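Putative Glycosidase (PDB 3R67) is of unknown function but is a putative glycosidase related to the beta-fructosidase clan, whose members typically fold as a five-bladed beta-propeller. Local coordinates at residues K178-V183 / Y200-G205; T235-K240 / I298-K303; D242-E247 / N264-S269; S281-Q286 / F305-S310. All coordinates share one frame; numbering follows the deposited sequence.

Interaction 1. Residues K178-V183 / Y200-G205. With EDO (1,2-ethanediol), chain I.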
# COMPACT_ATOMS: atom_id res chain seq x y z
N LYS A 178 -1.70 -10.07 2.15
CA LYS A 178 -1.39 -8.65 2.33
C LYS A 178 -1.20 -7.95 0.98
O LYS A 178 -1.13 -8.63 -0.04
CB LYS A 178 -0.12 -8.48 3.19
CG LYS A 178 1.13 -9.19 2.67
CD LYS A 178 2.43 -8.68 3.31
CE LYS A 178 2.55 -8.88 4.80
NZ LYS A 178 3.81 -8.28 5.30
N SER A 179 -1.07 -6.60 1.01
CA SER A 179 -0.73 -5.69 -0.08
C SER A 179 -1.68 -5.80 -1.29
O SER A 179 -1.36 -6.45 -2.28
CB SER A 179 0.70 -5.95 -0.53
OG SER A 179 1.55 -5.96 0.60
N ALA A 180 -2.82 -5.08 -1.24
CA ALA A 180 -3.81 -5.13 -2.31
C ALA A 180 -3.98 -3.79 -3.01
O ALA A 180 -4.09 -2.74 -2.37
CB ALA A 180 -5.14 -5.57 -1.75
N SER A 181 -4.02 -3.87 -4.34
CA SER A 181 -4.18 -2.75 -5.25
C SER A 181 -5.49 -2.86 -6.03
O SER A 181 -5.54 -3.59 -7.02
CB SER A 181 -3.00 -2.69 -6.21
OG SER A 181 -1.80 -2.50 -5.48
N ILE A 182 -6.55 -2.15 -5.57
CA ILE A 182 -7.85 -2.12 -6.26
C ILE A 182 -7.69 -1.36 -7.58
O ILE A 182 -6.96 -0.39 -7.61
CB ILE A 182 -8.98 -1.49 -5.36
CG1 ILE A 182 -9.38 -2.48 -4.26
CG2 ILE A 182 -10.24 -1.11 -6.19
CD1 ILE A 182 -10.58 -1.99 -3.32
N VAL A 183 -8.42 -1.77 -8.65
CA VAL A 183 -8.40 -1.09 -9.95
C VAL A 183 -9.31 0.16 -9.85
O VAL A 183 -10.48 0.08 -9.49
CB VAL A 183 -8.78 -2.00 -11.15
CG1 VAL A 183 -8.79 -1.21 -12.45
CG2 VAL A 183 -7.81 -3.18 -11.26
N TYR A 200 -15.67 -5.77 -9.40
CA TYR A 200 -14.57 -4.99 -8.87
C TYR A 200 -13.35 -5.86 -8.95
O TYR A 200 -13.48 -7.09 -8.87
CB TYR A 200 -14.87 -4.48 -7.46
CG TYR A 200 -16.10 -3.62 -7.38
CD1 TYR A 200 -16.11 -2.34 -7.94
CD2 TYR A 200 -17.22 -4.03 -6.67
CE1 TYR A 200 -17.23 -1.52 -7.84
CE2 TYR A 200 -18.34 -3.21 -6.56
CZ TYR A 200 -18.34 -1.96 -7.15
OH TYR A 200 -19.43 -1.14 -7.05
N TRP A 201 -12.17 -5.27 -9.16
CA TRP A 201 -10.93 -6.03 -9.36
C TRP A 201 -9.80 -5.54 -8.49
O TRP A 201 -9.70 -4.34 -8.21
CB TRP A 201 -10.51 -5.88 -10.84
CG TRP A 201 -11.48 -6.48 -11.83
CD1 TRP A 201 -12.66 -5.94 -12.23
CD2 TRP A 201 -11.33 -7.71 -12.55
NE1 TRP A 201 -13.29 -6.79 -13.11
CE2 TRP A 201 -12.49 -7.88 -13.32
CE3 TRP A 201 -10.32 -8.69 -12.60
CZ2 TRP A 201 -12.67 -8.99 -14.16
CZ3 TRP A 201 -10.50 -9.79 -13.42
CH2 TRP A 201 -11.67 -9.94 -14.18
N MSE A 202 -8.91 -6.46 -8.08
CA MSE A 202 -7.71 -6.07 -7.34
C MSE A 202 -6.52 -6.97 -7.63
O MSE A 202 -6.67 -8.17 -7.81
CB MSE A 202 -7.91 -6.06 -5.82
CG MSE A 202 -8.08 -7.44 -5.18
SE MSE A 202 -8.11 -7.36 -3.23
CE MSE A 202 -8.99 -5.90 -3.15
N TYR A 203 -5.33 -6.37 -7.59
CA TYR A 203 -4.05 -7.05 -7.61
C TYR A 203 -3.63 -7.17 -6.18
O TYR A 203 -3.79 -6.20 -5.44
CB TYR A 203 -3.01 -6.31 -8.47
CG TYR A 203 -3.45 -6.14 -9.90
CD1 TYR A 203 -3.22 -7.14 -10.85
CD2 TYR A 203 -4.10 -4.98 -10.32
CE1 TYR A 203 -3.66 -7.00 -12.16
CE2 TYR A 203 -4.52 -4.82 -11.64
CZ TYR A 203 -4.31 -5.84 -12.55
OH TYR A 203 -4.73 -5.70 -13.84
N TRP A 204 -3.17 -8.34 -5.74
CA TRP A 204 -2.73 -8.45 -4.36
C TRP A 204 -1.57 -9.44 -4.29
O TRP A 204 -1.47 -10.33 -5.13
CB TRP A 204 -3.90 -8.86 -3.42
CG TRP A 204 -4.32 -10.28 -3.60
CD1 TRP A 204 -5.20 -10.77 -4.53
CD2 TRP A 204 -3.82 -11.41 -2.88
NE1 TRP A 204 -5.27 -12.15 -4.43
CE2 TRP A 204 -4.41 -12.56 -3.44
CE3 TRP A 204 -2.90 -11.56 -1.82
CZ2 TRP A 204 -4.15 -13.85 -2.95
CZ3 TRP A 204 -2.61 -12.84 -1.37
CH2 TRP A 204 -3.23 -13.96 -1.93
N GLY A 205 -0.75 -9.31 -3.27
CA GLY A 205 0.34 -10.24 -3.06
C GLY A 205 1.65 -9.59 -2.72
O GLY A 205 1.85 -8.39 -2.93
C1 EDO I . 3.56 -8.80 9.23
O1 EDO I . 3.31 -8.11 8.01
C2 EDO I . 4.54 -9.95 8.99
O2 EDO I . 3.91 -10.86 8.08
O HOH W 1 -12.22 -2.47 -9.22
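An antiparallel strand pair, consistent with part of a propeller blade, is formed by 180-183 and 200-204, and nearly every residue that takes part is buried. The hydrogen-bonded pair S181/Y203 forms the centre of the ladder: S181 N donates to Y203 O over only 2.6 Å, almost perfectly straight at 178°, and Y203 N returns a bond to S181 O (2.8 Å). V183 N to W201 O and G205 N to S179 O extend the ladder in the two directions.

The face carrying A180, I182, M202 and W204 is largely apolar; the one indole N-H on it, W204 NE1, is bonded to N210 OD1. M202, modelled as selenomethionine, has CG folded between its own N and carbonyl carbon (chi1 70°), which puts SE 3.8 Å from A180 CB; the bend at chi3 then turns CE to 3.6 Å from I182 CG1. L135 of strand 132-139 packs on A180, I182 and M202. Beside S181 and Y203, on the opposite face, V183 CG2 meets Y203 CE2 at 3.7 Å, while Y203 OH is bonded to P294 O and S181 OG to P250 O.

At the strand entrance K178 NZ donates to O1 of a bound 1,2-ethanediol (2.8 Å). The contact thus divides its chemistry: backbone bonds set the register, mostly apolar side chains fill one face, and the buried hydroxyls on the other are satisfied by carbonyls elsewhere in the chain.

Interaction 2. Residues T235-K240 / I298-K303. With EDO (1,2-ethanediol), chain F.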
# COMPACT_ATOMS: atom_id res chain seq x y z
N THR A 235 5.29 -12.68 -11.24
CA THR A 235 6.13 -13.44 -10.32
C THR A 235 7.52 -12.81 -10.30
O THR A 235 7.91 -12.20 -11.30
CB THR A 235 6.19 -14.96 -10.68
OG1 THR A 235 6.69 -15.12 -12.00
CG2 THR A 235 4.83 -15.66 -10.56
N PRO A 236 8.30 -12.98 -9.21
CA PRO A 236 9.68 -12.46 -9.19
C PRO A 236 10.52 -12.99 -10.36
O PRO A 236 10.31 -14.12 -10.83
CB PRO A 236 10.22 -12.96 -7.86
CG PRO A 236 9.00 -13.09 -6.99
CD PRO A 236 7.99 -13.67 -7.93
N ARG A 237 11.44 -12.15 -10.86
CA ARG A 237 12.29 -12.47 -11.99
C ARG A 237 13.74 -12.50 -11.58
O ARG A 237 14.27 -11.47 -11.14
CB ARG A 237 12.12 -11.46 -13.13
CG ARG A 237 10.71 -11.30 -13.66
CD ARG A 237 10.63 -10.13 -14.62
NE ARG A 237 10.80 -8.84 -13.93
CZ ARG A 237 10.84 -7.67 -14.55
NH1 ARG A 237 10.74 -7.60 -15.87
NH2 ARG A 237 11.00 -6.55 -13.86
N GLU A 238 14.37 -13.66 -11.75
CA GLU A 238 15.78 -13.88 -11.45
C GLU A 238 16.64 -12.88 -12.23
O GLU A 238 16.35 -12.61 -13.40
CB GLU A 238 16.16 -15.33 -11.83
CG GLU A 238 17.54 -15.76 -11.38
CD GLU A 238 17.89 -17.22 -11.59
OE1 GLU A 238 17.32 -17.86 -12.51
OE2 GLU A 238 18.75 -17.73 -10.84
N GLY A 239 17.64 -12.30 -11.55
CA GLY A 239 18.55 -11.32 -12.14
C GLY A 239 17.99 -9.93 -12.33
O GLY A 239 18.67 -9.08 -12.89
N LYS A 240 16.74 -9.67 -11.88
CA LYS A 240 16.07 -8.35 -11.93
C LYS A 240 15.92 -7.78 -10.52
O LYS A 240 16.05 -8.52 -9.53
CB LYS A 240 14.68 -8.44 -12.61
CG LYS A 240 14.64 -8.89 -14.08
CD LYS A 240 15.13 -7.84 -15.07
CE LYS A 240 14.85 -8.23 -16.50
NZ LYS A 240 15.67 -9.39 -16.95
N ILE A 298 0.58 -6.98 -20.46
CA ILE A 298 1.02 -6.47 -21.77
C ILE A 298 2.53 -6.24 -21.72
O ILE A 298 3.26 -6.75 -22.58
CB ILE A 298 0.26 -5.17 -22.19
CG1 ILE A 298 -1.28 -5.38 -22.24
CG2 ILE A 298 0.81 -4.64 -23.53
CD1 ILE A 298 -2.09 -4.05 -22.35
N ASP A 299 3.00 -5.48 -20.73
CA ASP A 299 4.41 -5.13 -20.61
C ASP A 299 4.75 -4.83 -19.13
O ASP A 299 3.86 -4.74 -18.28
CB ASP A 299 4.73 -3.93 -21.52
CG ASP A 299 6.21 -3.72 -21.81
OD1 ASP A 299 7.01 -4.67 -21.57
OD2 ASP A 299 6.56 -2.64 -22.34
N ARG A 300 6.06 -4.74 -18.83
CA ARG A 300 6.61 -4.58 -17.50
C ARG A 300 7.99 -3.93 -17.58
O ARG A 300 8.70 -4.16 -18.56
CB ARG A 300 6.67 -5.98 -16.87
CG ARG A 300 7.11 -6.11 -15.44
CD ARG A 300 6.95 -7.57 -15.14
NE ARG A 300 7.40 -7.95 -13.81
CZ ARG A 300 7.46 -9.20 -13.39
NH1 ARG A 300 7.13 -10.19 -14.20
NH2 ARG A 300 7.88 -9.47 -12.16
N LEU A 301 8.35 -3.11 -16.59
CA LEU A 301 9.66 -2.45 -16.56
C LEU A 301 10.72 -3.45 -16.14
O LEU A 301 10.50 -4.22 -15.20
CB LEU A 301 9.66 -1.23 -15.62
CG LEU A 301 8.67 -0.06 -15.88
CD1 LEU A 301 8.96 1.10 -14.91
CD2 LEU A 301 8.74 0.46 -17.34
N ASP A 302 11.87 -3.47 -16.83
CA ASP A 302 12.98 -4.38 -16.53
C ASP A 302 13.97 -3.73 -15.54
O ASP A 302 14.81 -4.41 -14.94
CB ASP A 302 13.68 -4.81 -17.83
CG ASP A 302 12.79 -5.70 -18.69
OD1 ASP A 302 11.78 -6.24 -18.15
OD2 ASP A 302 13.10 -5.88 -19.90
N LYS A 303 13.80 -2.42 -15.33
CA LYS A 303 14.54 -1.58 -14.39
C LYS A 303 13.57 -0.80 -13.55
O LYS A 303 12.51 -0.41 -14.06
CB LYS A 303 15.53 -0.64 -15.10
CG LYS A 303 16.80 -1.30 -15.59
CD LYS A 303 17.75 -0.28 -16.19
CE LYS A 303 19.21 -0.69 -16.08
NZ LYS A 303 19.50 -1.98 -16.75
C1 EDO F . 5.20 -12.97 -14.73
O1 EDO F . 6.59 -13.08 -14.36
C2 EDO F . 4.56 -14.28 -15.19
O2 EDO F . 4.52 -15.25 -14.12
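R237 reaches across to R300, L301 and D302, beginning at CB, which points toward the second segment. CG passes R300 NH2 at 3.7 Å, and CD lies beside R300 CZ. A bend at chi3 (-69°) then turns the chain so that NE sits over the middle of the R300 guanidinium, 3.4 Å from R300 CZ. The two flat groups stack with centres 3.9 Å apart and planes only 14° from parallel, their side chains running in opposite directions.

At the tip R237 NH2 donates to L301 O (2.7 Å, 161°) in the carbonyl plane, and NH1 makes a salt bridge with D302 OD1 at 2.9 Å, weak as a hydrogen bond. K240 CG lies over the rim of R237's opposite guanidinium face. The extended R300 offers its edge to the loop, with NH2 bonded straight to T235 O (2.9 Å) and NH1 to O1 of a 1,2-ethanediol.

D242 takes R300 NH2 on one carboxylate oxygen and R237 NE on the other, which probably offsets the like charges. This is a stacked arginine pair bridged by a carboxylate, joining the loop with the type II turn R237-K240 to the end of strand 297-300 and residues just after it.

Interaction 3. Residues D242-E247 / N264-S269. With EDO (1,2-ethanediol), chain J.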
# COMPACT_ATOMS: atom_id res chain seq x y z
N ASP A 242 13.24 -7.03 -9.01
CA ASP A 242 12.08 -7.66 -8.36
C ASP A 242 12.29 -9.20 -8.34
O ASP A 242 11.37 -9.96 -8.62
CB ASP A 242 10.77 -7.27 -9.10
CG ASP A 242 10.66 -7.64 -10.58
OD1 ASP A 242 11.69 -8.02 -11.18
OD2 ASP A 242 9.55 -7.51 -11.14
N SER A 243 13.51 -9.63 -8.00
CA SER A 243 13.94 -11.03 -7.98
C SER A 243 13.52 -11.77 -6.71
O SER A 243 13.45 -12.99 -6.74
CB SER A 243 15.46 -11.12 -8.13
OG SER A 243 16.13 -10.18 -7.31
N ASP A 244 13.23 -11.06 -5.61
CA ASP A 244 12.79 -11.72 -4.38
C ASP A 244 11.28 -11.59 -4.24
O ASP A 244 10.61 -12.61 -4.05
CB ASP A 244 13.52 -11.15 -3.13
CG ASP A 244 13.40 -11.97 -1.86
OD1 ASP A 244 13.03 -13.16 -1.94
OD2 ASP A 244 13.80 -11.46 -0.79
N LEU A 245 10.76 -10.36 -4.31
CA LEU A 245 9.33 -10.09 -4.15
C LEU A 245 8.81 -9.17 -5.22
O LEU A 245 9.54 -8.31 -5.70
CB LEU A 245 9.02 -9.45 -2.77
CG LEU A 245 9.41 -10.19 -1.49
CD1 LEU A 245 9.17 -9.28 -0.28
CD2 LEU A 245 8.65 -11.51 -1.36
N THR A 246 7.52 -9.33 -5.54
CA THR A 246 6.69 -8.52 -6.44
C THR A 246 5.45 -8.18 -5.64
O THR A 246 4.44 -8.88 -5.71
CB THR A 246 6.40 -9.22 -7.77
OG1 THR A 246 5.74 -10.46 -7.49
CG2 THR A 246 7.64 -9.43 -8.62
N GLU A 247 5.57 -7.13 -4.80
CA GLU A 247 4.56 -6.70 -3.85
C GLU A 247 3.81 -5.47 -4.37
O GLU A 247 4.41 -4.42 -4.66
CB GLU A 247 5.21 -6.42 -2.49
CG GLU A 247 4.21 -6.29 -1.36
CD GLU A 247 4.80 -6.31 0.04
OE1 GLU A 247 6.04 -6.26 0.17
OE2 GLU A 247 4.01 -6.37 1.02
N ASN A 264 6.10 -2.78 -5.82
CA ASN A 264 7.37 -2.81 -5.10
C ASN A 264 8.12 -4.11 -5.36
O ASN A 264 7.59 -5.18 -5.10
CB ASN A 264 7.12 -2.64 -3.62
CG ASN A 264 6.44 -1.36 -3.30
OD1 ASN A 264 7.05 -0.31 -3.35
ND2 ASN A 264 5.18 -1.42 -2.89
N GLY A 265 9.36 -3.99 -5.82
CA GLY A 265 10.23 -5.12 -6.08
C GLY A 265 11.33 -5.24 -5.05
O GLY A 265 12.04 -4.26 -4.81
N LYS A 266 11.48 -6.43 -4.42
CA LYS A 266 12.58 -6.65 -3.48
C LYS A 266 13.68 -7.42 -4.23
O LYS A 266 13.41 -8.40 -4.89
CB LYS A 266 12.14 -7.37 -2.19
CG LYS A 266 13.27 -7.52 -1.19
CD LYS A 266 12.86 -8.35 0.01
CE LYS A 266 14.02 -8.68 0.89
NZ LYS A 266 13.59 -9.48 2.07
N ASN A 267 14.91 -6.94 -4.13
CA ASN A 267 16.04 -7.52 -4.82
C ASN A 267 16.68 -8.62 -3.99
O ASN A 267 16.93 -8.41 -2.80
CB ASN A 267 17.06 -6.42 -5.13
CG ASN A 267 18.13 -6.80 -6.11
OD1 ASN A 267 17.90 -7.52 -7.08
ND2 ASN A 267 19.31 -6.23 -5.93
N LYS A 268 16.93 -9.81 -4.60
CA LYS A 268 17.64 -10.92 -3.93
C LYS A 268 19.10 -10.58 -3.73
O LYS A 268 19.68 -9.83 -4.52
CB LYS A 268 17.55 -12.24 -4.71
CG LYS A 268 16.35 -13.08 -4.38
CD LYS A 268 16.49 -14.46 -4.98
CE LYS A 268 15.30 -15.35 -4.80
NZ LYS A 268 15.43 -16.58 -5.64
N SER A 269 19.70 -11.15 -2.70
CA SER A 269 21.13 -11.01 -2.43
C SER A 269 21.90 -12.05 -3.26
O SER A 269 21.54 -13.23 -3.25
CB SER A 269 21.41 -11.14 -0.93
OG SER A 269 20.91 -12.37 -0.43
C1 EDO J . 22.42 -7.63 -5.29
O1 EDO J . 21.84 -8.82 -5.88
C2 EDO J . 23.88 -7.94 -4.94
O2 EDO J . 24.50 -6.96 -4.09
O HOH W 2 14.59 -14.94 -8.50
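K266, D244 and L245 send their side chains the same way, side by side. K266 is extended, with CG anti to its N (chi1 -176°), and it touches both: L245 CD1 rests on K266 CD at 3.8 Å, while D244 OD2 lies 3.3 Å from K266 CE and forms a loose salt bridge to K266 NZ at 3.5 Å. Both neighbours face one lysine because D244 and L245 form a classic beta bulge, in which K266 O receives D244 N (2.8 Å) and, weakly, L245 N.

K268 meets D244 differently, crossing it at about a right angle with its CG against D244 CB (3.6 Å). S243 OG is turned back to accept K268 N at 2.8 Å and 177°, carrying the pairing past the strand end, and the same hydroxyl is also bonded to K240 O. Toward the hairpin turn, E247 and N264 exchange two backbone bonds, N264 N to E247 O being only 2.6 Å.

The hairpin of strands 245-255 and 258-266 is flanked by strand 180-187, just before which S179 OG bonds to E247 OE2, and on the other side by strand 282-289, paired through G265 and C283, whose Y282 packs against L245, E247 and K266.

Interaction 4. Residues S281-Q286 / F305-S310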
# COMPACT_ATOMS: atom_id res chain seq x y z
N SER A 281 17.05 -4.53 -1.00
CA SER A 281 16.34 -3.25 -1.07
C SER A 281 15.08 -3.38 -1.89
O SER A 281 15.00 -4.25 -2.77
CB SER A 281 17.22 -2.15 -1.66
OG SER A 281 17.45 -2.30 -3.06
N TYR A 282 14.10 -2.48 -1.63
CA TYR A 282 12.84 -2.37 -2.36
C TYR A 282 12.91 -1.18 -3.31
O TYR A 282 13.07 -0.03 -2.87
CB TYR A 282 11.64 -2.22 -1.42
CG TYR A 282 11.21 -3.45 -0.65
CD1 TYR A 282 11.98 -3.94 0.41
CD2 TYR A 282 9.95 -4.02 -0.85
CE1 TYR A 282 11.56 -5.02 1.17
CE2 TYR A 282 9.51 -5.09 -0.08
CZ TYR A 282 10.32 -5.59 0.93
OH TYR A 282 9.88 -6.63 1.71
N CYS A 283 12.85 -1.46 -4.60
CA CYS A 283 12.82 -0.50 -5.71
C CYS A 283 11.49 -0.67 -6.42
O CYS A 283 11.00 -1.81 -6.50
CB CYS A 283 14.02 -0.70 -6.65
SG CYS A 283 15.62 -0.40 -5.88
N ALA A 284 10.88 0.42 -6.89
CA ALA A 284 9.54 0.39 -7.45
C ALA A 284 9.53 0.11 -8.96
O ALA A 284 10.33 0.66 -9.70
CB ALA A 284 8.83 1.70 -7.18
N GLY A 285 8.59 -0.74 -9.38
CA GLY A 285 8.41 -1.11 -10.78
C GLY A 285 7.00 -0.83 -11.26
O GLY A 285 6.16 -0.32 -10.50
N GLN A 286 6.74 -1.12 -12.53
CA GLN A 286 5.41 -0.93 -13.13
C GLN A 286 5.12 -2.03 -14.13
O GLN A 286 6.01 -2.48 -14.85
CB GLN A 286 5.27 0.44 -13.83
CG GLN A 286 5.43 1.64 -12.89
CD GLN A 286 5.31 2.96 -13.56
OE1 GLN A 286 4.84 3.09 -14.69
NE2 GLN A 286 5.71 3.99 -12.84
N PHE A 305 11.62 2.30 -11.68
CA PHE A 305 11.44 3.72 -12.02
C PHE A 305 11.76 4.60 -10.82
O PHE A 305 12.01 5.79 -10.97
CB PHE A 305 10.00 4.00 -12.52
CG PHE A 305 8.93 4.04 -11.46
CD1 PHE A 305 8.32 2.88 -11.01
CD2 PHE A 305 8.47 5.26 -10.95
CE1 PHE A 305 7.31 2.91 -10.05
CE2 PHE A 305 7.47 5.30 -9.97
CZ PHE A 305 6.89 4.12 -9.53
N TYR A 306 11.72 4.02 -9.61
CA TYR A 306 11.96 4.74 -8.37
C TYR A 306 12.84 3.90 -7.46
O TYR A 306 12.59 2.71 -7.30
CB TYR A 306 10.61 5.06 -7.72
CG TYR A 306 10.67 6.33 -6.92
CD1 TYR A 306 10.66 7.58 -7.55
CD2 TYR A 306 10.73 6.30 -5.53
CE1 TYR A 306 10.75 8.76 -6.81
CE2 TYR A 306 10.78 7.47 -4.78
CZ TYR A 306 10.79 8.70 -5.43
OH TYR A 306 10.83 9.87 -4.70
N ILE A 307 13.90 4.49 -6.92
CA ILE A 307 14.88 3.77 -6.10
C ILE A 307 15.26 4.59 -4.87
O ILE A 307 15.18 5.83 -4.93
CB ILE A 307 16.19 3.40 -6.93
CG1 ILE A 307 17.06 4.63 -7.29
CG2 ILE A 307 15.90 2.55 -8.16
CD1 ILE A 307 18.54 4.28 -7.76
N PRO A 308 15.76 3.95 -3.77
CA PRO A 308 16.20 4.74 -2.60
C PRO A 308 17.36 5.67 -2.98
O PRO A 308 18.34 5.23 -3.59
CB PRO A 308 16.62 3.65 -1.59
CG PRO A 308 15.87 2.43 -2.01
CD PRO A 308 15.93 2.50 -3.50
N GLU A 309 17.23 6.96 -2.67
CA GLU A 309 18.20 7.98 -3.08
C GLU A 309 18.60 8.90 -1.92
O GLU A 309 19.75 9.30 -1.82
CB GLU A 309 17.57 8.80 -4.21
CG GLU A 309 18.50 9.62 -5.08
CD GLU A 309 17.80 10.10 -6.34
OE1 GLU A 309 17.46 9.26 -7.22
OE2 GLU A 309 17.59 11.33 -6.44
N SER A 310 17.64 9.24 -1.04
CA SER A 310 17.88 10.09 0.13
C SER A 310 18.38 9.25 1.31
O SER A 310 18.19 8.04 1.31
CB SER A 310 16.61 10.83 0.49
OG SER A 310 16.21 11.60 -0.63
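A284 and Y306 form a single antiparallel bridge, in which A284 N donates to Y306 O and F305 N to A284 O, both over 2.9 Å, between a strand and a loop that run 166° apart.

The side chains gather on the F305 ring. With chi1 at 75°, CG is tucked between the backbone N and carbonyl carbon, which sets one ring face against the Q286 amide. The two side chains cross at about a right angle, with amide and ring planes 69° apart and Q286 NE2 3.2 Å above the F305 ring plane and over its centre. The same nitrogen is hydrogen-bonded to W14 O, a partner that helps fix the amide there. Y306 CB lies over the opposite face toward the rim, and G285 O approaches the edge, 3.5 Å from F305 CE1. A284 CB touches both aromatic residues, 3.5 Å from F305 CE1 and 3.8 Å from Y306 CB.

Farther along, C283 SG touches I307 CG2 (3.7 Å) and P308 CD (3.8 Å), and the proline ring also borders Y282 O. Y306 turns its ring away, bonding through OH to the OH of Y339.

Where the chain leading to helix 311-314 meets strand 282-289, across these two segments, two backbone bonds are supplemented by apolar and amide-aromatic packing. Placing an amide nitrogen over the ring puts the positive end of a dipole against the pi cloud, a contact that is probably favourable.

Overall arrangement
Interactions 1, 3 and 4 are buried, whereas interaction 2 lies at the surface, about 20 Å from the centre of the chain; all four reach one curled mixed sheet. Ladders of backbone bonds dominate 1 and 3, which meet where strands 180-187 and 245-255 lie side by side. Interaction 4 has a lone bridge and adds packing, and interaction 2 uses charged groups suited to a solvent-facing edge. D242 joins 2 to 3; the bond from L301 N to Q286 O joins 2 to 4; strands 258-266 and 282-289 join 3 to 4. Regular pairing between strands thus gives way to side-chain chemistry where loops meet strands, whether buried (interaction 4) or at the surface (interaction 2).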